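PDB 5D2E: MlnE from Bacillus amyloliquefaciens subsp. plantarum, which works in the macrolactin polyketide assembly line, its N-terminal portion being a B-type ketoreductase that binds NADP and probably reduces carrier-bound beta-keto intermediates. Local coordinates for residues A[196-199]-A[204-207]. Sequence-based numbering, arbitrary orientation.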
ATOM      1  N   LYS A 196     -10.926  -0.467   0.699  1.00 27.99           N
ATOM      2  CA  LYS A 196     -11.497  -0.898  -0.585  1.00 30.51           C
ATOM      3  C   LYS A 196     -11.742  -2.388  -0.517  1.00 27.99           C
ATOM      4  O   LYS A 196     -12.718  -2.874  -1.047  1.00 28.61           O
ATOM      5  CB  LYS A 196     -10.522  -0.672  -1.734  1.00 31.79           C
ATOM      6  CG  LYS A 196     -10.472   0.740  -2.232  1.00 37.11           C
ATOM      7  CD  LYS A 196      -9.450   0.760  -3.372  1.00 38.56           C
ATOM      8  CE  LYS A 196      -9.713   1.905  -4.293  1.00 42.11           C
ATOM      9  NZ  LYS A 196      -8.393   2.209  -4.884  1.00 44.59           N
ATOM     10  N   THR A 197     -10.858  -3.116   0.147  1.00 26.90           N
ATOM     11  CA  THR A 197     -11.094  -4.589   0.205  1.00 30.75           C
ATOM     12  C   THR A 197     -12.148  -4.975   1.245  1.00 31.41           C
ATOM     13  O   THR A 197     -12.948  -5.857   0.989  1.00 31.61           O
ATOM     14  CB  THR A 197      -9.842  -5.506   0.013  1.00 36.39           C
ATOM     15  OG1 THR A 197      -9.933  -6.855   0.649  1.00 37.70           O
ATOM     16  CG2 THR A 197      -8.569  -4.817   0.110  1.00 27.31           C
ATOM     17  N   VAL A 198     -12.230  -4.244   2.366  1.00 30.18           N
ATOM     18  CA  VAL A 198     -13.384  -4.443   3.299  1.00 30.44           C
ATOM     19  C   VAL A 198     -14.693  -4.285   2.522  1.00 29.86           C
ATOM     20  O   VAL A 198     -15.642  -5.095   2.662  1.00 31.75           O
ATOM     21  CB  VAL A 198     -13.328  -3.443   4.468  1.00 35.18           C
ATOM     22  CG1 VAL A 198     -14.640  -3.376   5.230  1.00 35.29           C
ATOM     23  CG2 VAL A 198     -12.145  -3.781   5.357  1.00 37.50           C
ATOM     24  N   GLN A 199     -14.774  -3.221   1.730  1.00 28.33           N
ATOM     25  CA  GLN A 199     -15.969  -2.966   0.988  1.00 30.00           C
ATOM     26  C   GLN A 199     -16.261  -4.117  -0.027  1.00 33.74           C
ATOM     27  O   GLN A 199     -17.410  -4.452  -0.246  1.00 29.68           O
ATOM     28  CB  GLN A 199     -15.907  -1.631   0.274  1.00 32.15           C
ATOM     29  CG  GLN A 199     -17.263  -1.188  -0.245  1.00 32.25           C
ATOM     30  CD  GLN A 199     -17.369   0.257  -0.697  1.00 35.46           C
ATOM     31  OE1 GLN A 199     -18.143   0.570  -1.563  1.00 49.46           O
ATOM     32  NE2 GLN A 199     -16.612   1.111  -0.145  1.00 32.10           N
ATOM     33  N   ASN A 204     -22.264  -3.973   2.033  1.00 33.34           N
ATOM     34  CA  ASN A 204     -23.058  -3.087   2.879  1.00 36.03           C
ATOM     35  C   ASN A 204     -22.247  -2.062   3.713  1.00 33.16           C
ATOM     36  O   ASN A 204     -22.850  -1.224   4.372  1.00 32.98           O
ATOM     37  CB  ASN A 204     -23.831  -3.947   3.829  1.00 38.28           C
ATOM     38  CG  ASN A 204     -24.937  -4.704   3.117  1.00 39.73           C
ATOM     39  OD1 ASN A 204     -25.601  -4.183   2.210  1.00 45.20           O
ATOM     40  ND2 ASN A 204     -25.134  -5.892   3.518  1.00 43.23           N
ATOM     41  N   PHE A 205     -20.921  -2.207   3.746  1.00 30.84           N
ATOM     42  CA  PHE A 205     -20.024  -1.225   4.354  1.00 30.31           C
ATOM     43  C   PHE A 205     -19.438  -0.320   3.270  1.00 30.63           C
ATOM     44  O   PHE A 205     -18.523  -0.709   2.533  1.00 33.12           O
ATOM     45  CB  PHE A 205     -18.887  -1.896   5.106  1.00 30.60           C
ATOM     46  CG  PHE A 205     -19.267  -2.582   6.384  1.00 35.94           C
ATOM     47  CD1 PHE A 205     -20.561  -2.512   6.939  1.00 41.77           C
ATOM     48  CD2 PHE A 205     -18.313  -3.327   7.052  1.00 32.68           C
ATOM     49  CE1 PHE A 205     -20.831  -3.156   8.155  1.00 36.07           C
ATOM     50  CE2 PHE A 205     -18.594  -3.967   8.232  1.00 38.07           C
ATOM     51  CZ  PHE A 205     -19.858  -3.866   8.795  1.00 33.98           C
ATOM     52  N   THR A 206     -19.944   0.890   3.165  1.00 29.03           N
ATOM     53  CA  THR A 206     -19.380   1.827   2.234  1.00 31.71           C
ATOM     54  C   THR A 206     -18.263   2.566   2.959  1.00 31.48           C
ATOM     55  O   THR A 206     -18.491   3.235   4.014  1.00 32.07           O
ATOM     56  CB  THR A 206     -20.434   2.833   1.779  1.00 35.64           C
ATOM     57  OG1 THR A 206     -21.526   2.126   1.238  1.00 38.62           O
ATOM     58  CG2 THR A 206     -19.858   3.814   0.743  1.00 39.01           C
ATOM     59  N   CYS A 207     -17.068   2.504   2.397  1.00 26.68           N
ATOM     60  CA  CYS A 207     -15.875   2.932   3.096  1.00 29.14           C
ATOM     61  C   CYS A 207     -15.210   4.074   2.368  1.00 34.30           C
ATOM     62  O   CYS A 207     -14.938   3.993   1.167  1.00 31.92           O
ATOM     63  CB  CYS A 207     -14.901   1.789   3.234  1.00 29.17           C
ATOM     64  SG  CYS A 207     -15.415   0.406   4.235  1.00 30.84           S
TER
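Q199 and V198, in the last turn of helix 186-201, meet the opening residues of strand 205-214 through two different kinds of contact: Q199 runs along the strand backbone, whereas V198 packs against side chains. The chain turns back quickly between them, so that Q199 CA lies 5.6 Å from F205 CA.

The aliphatic part of Q199 can be followed outward from the helix. Q199 CB is 3.6 Å from F205 O, and Q199 CG comes closer still, 3.1 Å from the same oxygen, a tight carbon-oxygen approach. CG is anti to the backbone N (chi1 -167°) and the chain stays extended beyond it (chi2 167°), which sets Q199 CD between F205 O, 3.6 Å away, and C207 N, 3.8 Å away. The terminal amide therefore lies beside the backbone of T206 and C207.

On the buried side, the CG1 branch of V198 does the touching. V198 CG1 reaches the F205 ring at its edge, near the ring plane, 4.1 Å from F205 CD2, and lies 4.0 Å from C207 SG. The sulfur occupies that place because chi1 of C207 is -65°, which sets SG beside the residue's own backbone N. F159 of helix 141-164 touches both V198 and C207, while M163 of that helix touches F205.

The contact joins the helix of the beta-alpha-beta unit 171-180, 186-201, 205-214 to its second strand in the Rossmann-like structural subdomain, away from the NADP pocket. T206 and N204 bond through their backbones to strand 171-180. The chemistry is thus divided: V198, F205 and C207 make an apolar, dispersion-held interface, whereas Q199 places methylene carbons and a polar amide along the peptide backbone at the partly exposed margin.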